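Long-range contacts in putative modulator of DNA gyrase (Bacteroides thetaiotaomicron, PDB 1VPB), which probably acts as a metallopeptidase of the PmbA/TldD (U62) family, any role as a modulator of DNA gyrase being only putative: residues 247-252 with 444-449; 370-375 with 395-400; 391-396 with 410-415. One frame throughout, in Å; residues are numbered along the deposited sequence.

Contact 1 (247-252 with 444-449); sequences YTMVVD and EGVDFS
Tyr247 and Val446 pair through their main chains in both directions. Tyr247 N gives its hydrogen to Val446 O over 2.8 Å, and Val446 N returns a bond of 3.0 Å to Tyr247 O. This antiparallel hydrogen-bonded pair is the one bridge between the strands, whose directions differ by 96°, so the chains part soon after it. A third bond lies at the corner before Val446: Thr248 OG1 donates to Glu444 OE1 over 2.8 Å, on the syn side of the carboxylate but 34° out of its plane. Glu444 starts away from Thr248, and the bend at chi2 (-67°) folds its carboxylate back alongside the threonine. The short branched threonine suits a buried strand, since the side chain's one polar atom, OG1, is used, with a further weak hydrogen bond to Lys370 O, while CG2 packs as a methyl. Gly445 takes the corner with positive phi.

Where the strands diverge, apolar groups take over. Tyr247 CD1 meets Phe448 CD1 at 3.6 Å with the rings nearly perpendicular, and the long, flexible Met249 brings CG to 3.8 Å from Phe448 CZ, at the ring's edge. Met249 SD makes an oblique Met-aromatic contact with the Phe448 ring, and Met249 CB rests on Val446 CG2. Tyr247 OH is satisfied by Gln243 O, and Lys370 makes a cation-pi contact with the tyrosine ring. Strand 370-378 continues the sheet beside Thr248 and Val250 through backbone bonds, while strand 402-413 supports Met249, Val446 and Phe448 through Val412 and Met410.

Contact 2 (370-375 with 395-400); sequences KGILVT and GFLIEN
With CG1 turned anti to the carbonyl carbon (chi1 -53°) and the chain extended beyond it, Ile398 carries CD1 against the peptide between Ile372 and Leu373, to 4.1 Å from Leu373 CB. Leu397 has its CG anti to the backbone N (chi1 -171°), which swings CD1 to 3.3 Å from Gly371 O. Glycine suits position 371, because a CB there would crowd Ile398 CD1.

Four backbone bonds tie the antiparallel strands together. Gly371 and Ile398 exchange one pair, in which the N-H of Ile398 reaches Gly371 O over 2.8 Å. Leu373 and Phe396 exchange the other, with Leu373 N 2.7 Å from Phe396 O. At Gly395 the chains come so close that CA lies 3.1 Å from Leu373 O, a CA-H...O contact; its backbone angles and the nearby carbonyl leave room for glycine alone. Thr375 OG1 approaches the same CA and has a weak hydrogen bond with Glu394 O.

Strand 245-251 flanks 370-378, with Val250 against Leu373 and Ile398 and Tyr247 against Ile372 and Leu397. Helix 361-366 covers Leu373 and Ile398 through Ile365, and strand 402-413 adds Leu403.

Contact 3 (391-396 with 410-415); sequences YGIEGF and MNVTGN
The two arms of the beta hairpin of strands 388-399 and 402-413 pair here, far from its turn, through Tyr391, Gly392 and Ile393 with Val412, Asn411 and Met410. Tyr391 and Val412 form an antiparallel hydrogen-bonded pair. Tyr391 N donates to Val412 O, and Val412 N returns the bond to Tyr391 O, each over 2.8 Å. Ile393 N adds a bond of 3.0 Å to Met410 O, and Asn411 CA makes a CA-H...O contact of 3.2 Å with Tyr391 O.

On the face bearing the larger residues, Val412 CG1, set between the backbone N and the carbonyl carbon (chi1 72°), reaches Ile393 CG2 at 3.7 Å and Tyr391 CB at 3.9 Å, and lies near the plane of the tyrosine ring at its edge. Beta-branched valine and isoleucine fit an extended strand and fill this face, while Ile393 CD1 rests on Met410 CB. On the other face Gly392, without a side chain, leaves its CA 3.4 Å from Asn411 OD1.

The chemistry is thus divided. Straight backbone bonds fix the pairing, hydrocarbon contacts bury the Tyr391, Ile393 and Val412 face, and the polar Asn411, itself partly exposed, lies on the opposite face with Gly392.

In the fold
All three contacts belong to one mixed, curled sheet in the C-terminal family region, and no other chain of the assembly touches them. The centre of contact 1 lies about 8 Å from those of contacts 2 and 3, whose centres are about 11 Å apart. Contact 1 joins segments 192 residues apart, and the segments of contacts 2 and 3 all fall between them in sequence. Contacts 2 and 3 share Gly395 and Phe396 on strand 388-399. Strand 245-251 runs beside 370-378, and 446-450 beside 402-413, so the pairings form a closed circuit: the last strand of the chain meets the first of this region around a common apolar interior.

Contact 1 (247-252 with 444-449)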
loop_
_atom_site.group_PDB
_atom_site.type_symbol
_atom_site.label_atom_id
_atom_site.label_comp_id
_atom_site.label_asym_id
_atom_site.label_seq_id
_atom_site.Cartn_x
_atom_site.Cartn_y
_atom_site.Cartn_z
ATOM N N TYR A 247 -19.645 20.819 -20.785
ATOM C CA TYR A 247 -18.497 21.238 -21.589
ATOM C C TYR A 247 -18.056 20.063 -22.430
ATOM O O TYR A 247 -18.248 18.923 -22.050
ATOM C CB TYR A 247 -17.309 21.601 -20.698
ATOM C CG TYR A 247 -17.461 22.857 -19.853
ATOM C CD1 TYR A 247 -18.078 22.815 -18.603
ATOM C CD2 TYR A 247 -16.930 24.071 -20.285
ATOM C CE1 TYR A 247 -18.185 23.978 -17.812
ATOM C CE2 TYR A 247 -17.031 25.208 -19.510
ATOM C CZ TYR A 247 -17.652 25.160 -18.276
ATOM O OH TYR A 247 -17.749 26.314 -17.511
ATOM N N THR A 248 -17.379 20.346 -23.532
ATOM C CA THR A 248 -16.575 19.326 -24.207
ATOM C C THR A 248 -15.374 18.986 -23.311
ATOM O O THR A 248 -14.660 19.896 -22.881
ATOM C CB THR A 248 -16.029 19.865 -25.507
ATOM O OG1 THR A 248 -17.110 20.286 -26.361
ATOM C CG2 THR A 248 -15.262 18.789 -26.283
ATOM N N MET A 249 -15.151 17.710 -23.035
ATOM C CA MET A 249 -14.009 17.310 -22.221
ATOM C C MET A 249 -12.897 16.739 -23.089
ATOM O O MET A 249 -13.106 15.788 -23.828
ATOM C CB MET A 249 -14.419 16.283 -21.162
ATOM C CG MET A 249 -13.253 15.874 -20.281
ATOM S SD MET A 249 -13.597 14.836 -18.869
ATOM C CE MET A 249 -14.340 13.409 -19.600
ATOM N N VAL A 250 -11.710 17.346 -22.994
ATOM C CA VAL A 250 -10.516 16.798 -23.630
ATOM C C VAL A 250 -9.623 16.200 -22.515
ATOM O O VAL A 250 -9.447 16.807 -21.461
ATOM C CB VAL A 250 -9.743 17.857 -24.455
ATOM C CG1 VAL A 250 -8.560 17.199 -25.182
ATOM C CG2 VAL A 250 -10.673 18.528 -25.467
ATOM N N VAL A 251 -9.096 15.008 -22.748
ATOM C CA VAL A 251 -8.204 14.349 -21.785
ATOM C C VAL A 251 -6.890 13.950 -22.437
ATOM O O VAL A 251 -6.874 13.370 -23.514
ATOM C CB VAL A 251 -8.858 13.109 -21.168
ATOM C CG1 VAL A 251 -8.021 12.614 -19.960
ATOM C CG2 VAL A 251 -10.289 13.396 -20.765
ATOM N N ASP A 252 -5.777 14.272 -21.764
ATOM C CA ASP A 252 -4.451 13.989 -22.326
ATOM C C ASP A 252 -4.068 12.535 -22.164
ATOM O O ASP A 252 -4.769 11.795 -21.485
ATOM C CB ASP A 252 -3.403 14.963 -21.781
ATOM C CG ASP A 252 -3.194 14.871 -20.284
ATOM O OD1 ASP A 252 -3.483 13.818 -19.677
ATOM O OD2 ASP A 252 -2.712 15.867 -19.663
ATOM N N GLU A 444 -18.115 14.746 -25.844
ATOM C CA GLU A 444 -19.021 15.873 -25.861
ATOM C C GLU A 444 -20.052 15.820 -24.748
ATOM O O GLU A 444 -20.524 14.753 -24.383
ATOM C CB GLU A 444 -19.777 15.918 -27.195
ATOM C CG GLU A 444 -18.940 16.263 -28.410
ATOM C CD GLU A 444 -18.410 17.679 -28.413
ATOM O OE1 GLU A 444 -18.882 18.499 -27.582
ATOM O OE2 GLU A 444 -17.508 17.968 -29.260
ATOM N N GLY A 445 -20.434 17.001 -24.265
ATOM C CA GLY A 445 -21.588 17.154 -23.373
ATOM C C GLY A 445 -21.371 16.500 -22.022
ATOM O O GLY A 445 -22.180 15.694 -21.573
ATOM N N VAL A 446 -20.249 16.845 -21.396
ATOM C CA VAL A 446 -19.854 16.259 -20.114
ATOM C C VAL A 446 -20.138 17.301 -19.016
ATOM O O VAL A 446 -19.874 18.489 -19.198
ATOM C CB VAL A 446 -18.371 15.874 -20.111
ATOM C CG1 VAL A 446 -17.920 15.363 -18.736
ATOM C CG2 VAL A 446 -18.100 14.799 -21.175
ATOM N N ASP A 447 -20.672 16.823 -17.889
ATOM C CA ASP A 447 -21.026 17.649 -16.744
ATOM C C ASP A 447 -19.856 17.923 -15.821
ATOM O O ASP A 447 -19.185 16.989 -15.342
ATOM C CB ASP A 447 -22.163 16.987 -15.956
ATOM C CG ASP A 447 -23.492 17.302 -16.530
ATOM O OD1 ASP A 447 -23.863 18.506 -16.520
ATOM O OD2 ASP A 447 -24.225 16.423 -16.999
ATOM N N PHE A 448 -19.621 19.221 -15.608
ATOM C CA PHE A 448 -18.651 19.715 -14.618
ATOM C C PHE A 448 -19.393 20.594 -13.618
ATOM O O PHE A 448 -20.225 21.431 -14.013
ATOM C CB PHE A 448 -17.538 20.544 -15.265
ATOM C CG PHE A 448 -16.667 19.776 -16.205
ATOM C CD1 PHE A 448 -17.113 19.493 -17.505
ATOM C CD2 PHE A 448 -15.391 19.364 -15.824
ATOM C CE1 PHE A 448 -16.314 18.800 -18.388
ATOM C CE2 PHE A 448 -14.582 18.649 -16.691
ATOM C CZ PHE A 448 -15.044 18.354 -17.982
ATOM N N SER A 449 -19.050 20.421 -12.346
ATOM C CA SER A 449 -19.644 21.207 -11.263
ATOM C C SER A 449 -18.604 21.611 -10.229
ATOM O O SER A 449 -17.620 20.912 -10.018
ATOM C CB SER A 449 -20.718 20.382 -10.589
ATOM O OG SER A 449 -20.217 19.088 -10.298
#

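Contact 2 (370-375 with 395-400)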
loop_
_atom_site.group_PDB
_atom_site.type_symbol
_atom_site.label_atom_id
_atom_site.label_comp_id
_atom_site.label_asym_id
_atom_site.label_seq_id
_atom_site.Cartn_x
_atom_site.Cartn_y
_atom_site.Cartn_z
ATOM N N LYS A 370 -15.961 25.177 -26.758
ATOM C CA LYS A 370 -16.127 25.390 -25.322
ATOM C C LYS A 370 -15.888 24.104 -24.593
ATOM O O LYS A 370 -16.688 23.167 -24.677
ATOM C CB LYS A 370 -17.521 25.896 -24.991
ATOM C CG LYS A 370 -17.816 26.077 -23.499
ATOM C CD LYS A 370 -19.205 26.721 -23.280
ATOM C CE LYS A 370 -19.629 26.635 -21.817
ATOM N NZ LYS A 370 -20.982 27.208 -21.588
ATOM N N GLY A 371 -14.761 24.028 -23.899
ATOM C CA GLY A 371 -14.406 22.781 -23.286
ATOM C C GLY A 371 -13.512 22.991 -22.103
ATOM O O GLY A 371 -13.203 24.125 -21.736
ATOM N N ILE A 372 -13.128 21.872 -21.535
ATOM C CA ILE A 372 -12.128 21.803 -20.477
ATOM C C ILE A 372 -11.159 20.710 -20.844
ATOM O O ILE A 372 -11.546 19.576 -21.158
ATOM C CB ILE A 372 -12.811 21.505 -19.118
ATOM C CG1 ILE A 372 -13.658 22.712 -18.721
ATOM C CG2 ILE A 372 -11.760 21.128 -18.045
ATOM C CD1 ILE A 372 -14.425 22.549 -17.404
ATOM N N LEU A 373 -9.875 21.041 -20.772
ATOM C CA LEU A 373 -8.832 20.061 -20.934
ATOM C C LEU A 373 -8.514 19.553 -19.536
ATOM O O LEU A 373 -8.200 20.340 -18.652
ATOM C CB LEU A 373 -7.591 20.708 -21.550
ATOM C CG LEU A 373 -6.339 19.818 -21.460
ATOM C CD1 LEU A 373 -6.445 18.533 -22.264
ATOM C CD2 LEU A 373 -5.114 20.632 -21.870
ATOM N N VAL A 374 -8.601 18.245 -19.344
ATOM C CA VAL A 374 -8.248 17.602 -18.079
ATOM C C VAL A 374 -6.803 17.112 -18.081
ATOM O O VAL A 374 -6.410 16.236 -18.860
ATOM C CB VAL A 374 -9.220 16.436 -17.776
ATOM C CG1 VAL A 374 -8.773 15.655 -16.519
ATOM C CG2 VAL A 374 -10.614 17.013 -17.597
ATOM N N THR A 375 -5.992 17.709 -17.213
ATOM C CA THR A 375 -4.591 17.317 -17.118
ATOM C C THR A 375 -4.306 16.535 -15.858
ATOM O O THR A 375 -3.141 16.171 -15.589
ATOM C CB THR A 375 -3.683 18.565 -17.153
ATOM O OG1 THR A 375 -4.010 19.468 -16.079
ATOM C CG2 THR A 375 -3.910 19.342 -18.418
ATOM N N GLY A 395 -6.995 21.357 -14.875
ATOM C CA GLY A 395 -6.595 21.536 -16.258
ATOM C C GLY A 395 -6.755 22.967 -16.740
ATOM O O GLY A 395 -6.308 23.926 -16.096
ATOM N N PHE A 396 -7.380 23.107 -17.905
ATOM C CA PHE A 396 -7.585 24.397 -18.513
ATOM C C PHE A 396 -8.934 24.499 -19.177
ATOM O O PHE A 396 -9.425 23.532 -19.781
ATOM C CB PHE A 396 -6.525 24.646 -19.573
ATOM C CG PHE A 396 -5.206 24.983 -19.000
ATOM C CD1 PHE A 396 -4.314 23.980 -18.680
ATOM C CD2 PHE A 396 -4.878 26.316 -18.735
ATOM C CE1 PHE A 396 -3.089 24.280 -18.115
ATOM C CE2 PHE A 396 -3.653 26.622 -18.182
ATOM C CZ PHE A 396 -2.759 25.581 -17.873
ATOM N N LEU A 397 -9.502 25.690 -19.095
ATOM C CA LEU A 397 -10.634 26.036 -19.931
ATOM C C LEU A 397 -10.148 26.114 -21.384
ATOM O O LEU A 397 -9.010 26.535 -21.649
ATOM C CB LEU A 397 -11.217 27.362 -19.451
ATOM C CG LEU A 397 -12.526 27.885 -20.001
ATOM C CD1 LEU A 397 -13.625 26.836 -19.823
ATOM C CD2 LEU A 397 -12.888 29.210 -19.304
ATOM N N ILE A 398 -11.015 25.702 -22.315
ATOM C CA ILE A 398 -10.763 25.791 -23.765
ATOM C C ILE A 398 -11.828 26.692 -24.328
ATOM O O ILE A 398 -13.001 26.401 -24.157
ATOM C CB ILE A 398 -10.874 24.419 -24.497
ATOM C CG1 ILE A 398 -10.006 23.322 -23.860
ATOM C CG2 ILE A 398 -10.463 24.580 -25.945
ATOM C CD1 ILE A 398 -10.288 21.923 -24.403
ATOM N N GLU A 399 -11.411 27.776 -24.973
ATOM C CA GLU A 399 -12.328 28.747 -25.550
ATOM C C GLU A 399 -11.851 29.015 -26.972
ATOM O O GLU A 399 -10.726 29.474 -27.181
ATOM C CB GLU A 399 -12.342 30.044 -24.739
ATOM C CG GLU A 399 -12.594 29.893 -23.245
ATOM C CD GLU A 399 -12.680 31.233 -22.529
ATOM O OE1 GLU A 399 -13.750 31.885 -22.588
ATOM O OE2 GLU A 399 -11.692 31.637 -21.900
ATOM N N ASN A 400 -12.705 28.691 -27.938
ATOM C CA ASN A 400 -12.408 28.875 -29.344
ATOM C C ASN A 400 -11.056 28.279 -29.705
ATOM O O ASN A 400 -10.236 28.927 -30.355
ATOM C CB ASN A 400 -12.498 30.371 -29.696
ATOM C CG ASN A 400 -13.883 30.918 -29.449
ATOM O OD1 ASN A 400 -14.873 30.307 -29.862
ATOM N ND2 ASN A 400 -13.970 32.046 -28.742
#

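Contact 3 (391-396 with 410-415)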
loop_
_atom_site.group_PDB
_atom_site.type_symbol
_atom_site.label_atom_id
_atom_site.label_comp_id
_atom_site.label_asym_id
_atom_site.label_seq_id
_atom_site.Cartn_x
_atom_site.Cartn_y
_atom_site.Cartn_z
ATOM N N TYR A 391 -15.426 12.639 -10.320
ATOM C CA TYR A 391 -13.984 12.746 -10.109
ATOM C C TYR A 391 -13.553 14.172 -10.036
ATOM O O TYR A 391 -14.104 15.034 -10.710
ATOM C CB TYR A 391 -13.172 12.088 -11.218
ATOM C CG TYR A 391 -13.479 10.651 -11.507
ATOM C CD1 TYR A 391 -13.244 9.645 -10.559
ATOM C CD2 TYR A 391 -13.897 10.273 -12.770
ATOM C CE1 TYR A 391 -13.506 8.320 -10.870
ATOM C CE2 TYR A 391 -14.151 8.982 -13.071
ATOM C CZ TYR A 391 -13.962 8.004 -12.140
ATOM O OH TYR A 391 -14.219 6.722 -12.505
ATOM N N GLY A 392 -12.532 14.434 -9.232
ATOM C CA GLY A 392 -11.987 15.772 -9.198
ATOM C C GLY A 392 -11.068 15.963 -10.384
ATOM O O GLY A 392 -10.302 15.066 -10.728
ATOM N N ILE A 393 -11.129 17.146 -10.978
ATOM C CA ILE A 393 -10.284 17.478 -12.110
ATOM C C ILE A 393 -9.550 18.823 -11.948
ATOM O O ILE A 393 -9.956 19.719 -11.218
ATOM C CB ILE A 393 -11.105 17.463 -13.439
ATOM C CG1 ILE A 393 -12.142 18.588 -13.469
ATOM C CG2 ILE A 393 -11.737 16.081 -13.643
ATOM C CD1 ILE A 393 -11.681 19.856 -14.252
ATOM N N GLU A 394 -8.445 18.900 -12.660
ATOM C CA GLU A 394 -7.772 20.130 -12.932
ATOM C C GLU A 394 -7.320 20.165 -14.397
ATOM O O GLU A 394 -7.229 19.123 -15.065
ATOM C CB GLU A 394 -6.584 20.257 -11.978
ATOM C CG GLU A 394 -5.442 19.284 -12.216
ATOM C CD GLU A 394 -4.246 19.610 -11.324
ATOM O OE1 GLU A 394 -3.456 20.536 -11.653
ATOM O OE2 GLU A 394 -4.118 18.944 -10.288
ATOM N N GLY A 395 -6.995 21.357 -14.875
ATOM C CA GLY A 395 -6.595 21.536 -16.258
ATOM C C GLY A 395 -6.755 22.967 -16.740
ATOM O O GLY A 395 -6.308 23.926 -16.096
ATOM N N PHE A 396 -7.380 23.107 -17.905
ATOM C CA PHE A 396 -7.585 24.397 -18.513
ATOM C C PHE A 396 -8.934 24.499 -19.177
ATOM O O PHE A 396 -9.425 23.532 -19.781
ATOM C CB PHE A 396 -6.525 24.646 -19.573
ATOM C CG PHE A 396 -5.206 24.983 -19.000
ATOM C CD1 PHE A 396 -4.314 23.980 -18.680
ATOM C CD2 PHE A 396 -4.878 26.316 -18.735
ATOM C CE1 PHE A 396 -3.089 24.280 -18.115
ATOM C CE2 PHE A 396 -3.653 26.622 -18.182
ATOM C CZ PHE A 396 -2.759 25.581 -17.873
ATOM N N MET A 410 -13.028 21.531 -9.447
ATOM C CA MET A 410 -14.260 21.122 -10.140
ATOM C C MET A 410 -14.380 19.612 -10.097
ATOM O O MET A 410 -13.386 18.891 -9.993
ATOM C CB MET A 410 -14.258 21.587 -11.605
ATOM C CG MET A 410 -14.100 23.086 -11.823
ATOM S SD MET A 410 -15.532 24.009 -11.424
ATOM C CE MET A 410 -16.643 23.518 -12.755
ATOM N N ASN A 411 -15.607 19.137 -10.211
ATOM C CA ASN A 411 -15.846 17.717 -10.366
ATOM C C ASN A 411 -16.475 17.433 -11.703
ATOM O O ASN A 411 -17.348 18.189 -12.165
ATOM C CB ASN A 411 -16.784 17.230 -9.276
ATOM C CG ASN A 411 -16.115 17.196 -7.912
ATOM O OD1 ASN A 411 -14.973 16.755 -7.779
ATOM N ND2 ASN A 411 -16.831 17.639 -6.907
ATOM N N VAL A 412 -16.055 16.325 -12.284
ATOM C CA VAL A 412 -16.705 15.773 -13.464
ATOM C C VAL A 412 -17.581 14.600 -12.992
ATOM O O VAL A 412 -17.128 13.744 -12.217
ATOM C CB VAL A 412 -15.648 15.360 -14.549
ATOM C CG1 VAL A 412 -14.866 14.101 -14.162
ATOM C CG2 VAL A 412 -16.321 15.185 -15.906
ATOM N N THR A 413 -18.841 14.579 -13.432
ATOM C CA THR A 413 -19.790 13.572 -12.983
ATOM C C THR A 413 -20.557 13.056 -14.164
ATOM O O THR A 413 -20.593 13.698 -15.202
ATOM C CB THR A 413 -20.816 14.139 -11.989
ATOM O OG1 THR A 413 -21.612 15.171 -12.609
ATOM C CG2 THR A 413 -20.131 14.813 -10.805
ATOM N N GLY A 414 -21.185 11.904 -13.976
ATOM C CA GLY A 414 -22.002 11.295 -15.022
ATOM C C GLY A 414 -22.056 9.810 -14.816
ATOM O O GLY A 414 -21.855 9.323 -13.703
ATOM N N ASN A 415 -22.311 9.073 -15.906
ATOM C CA ASN A 415 -22.320 7.633 -15.877
ATOM C C ASN A 415 -21.344 7.185 -16.948
ATOM O O ASN A 415 -21.283 7.778 -18.027
ATOM C CB ASN A 415 -23.721 7.058 -16.142
ATOM C CG ASN A 415 -23.727 5.546 -16.128
ATOM O OD1 ASN A 415 -23.445 4.878 -17.140
ATOM N ND2 ASN A 415 -24.024 4.978 -14.960
#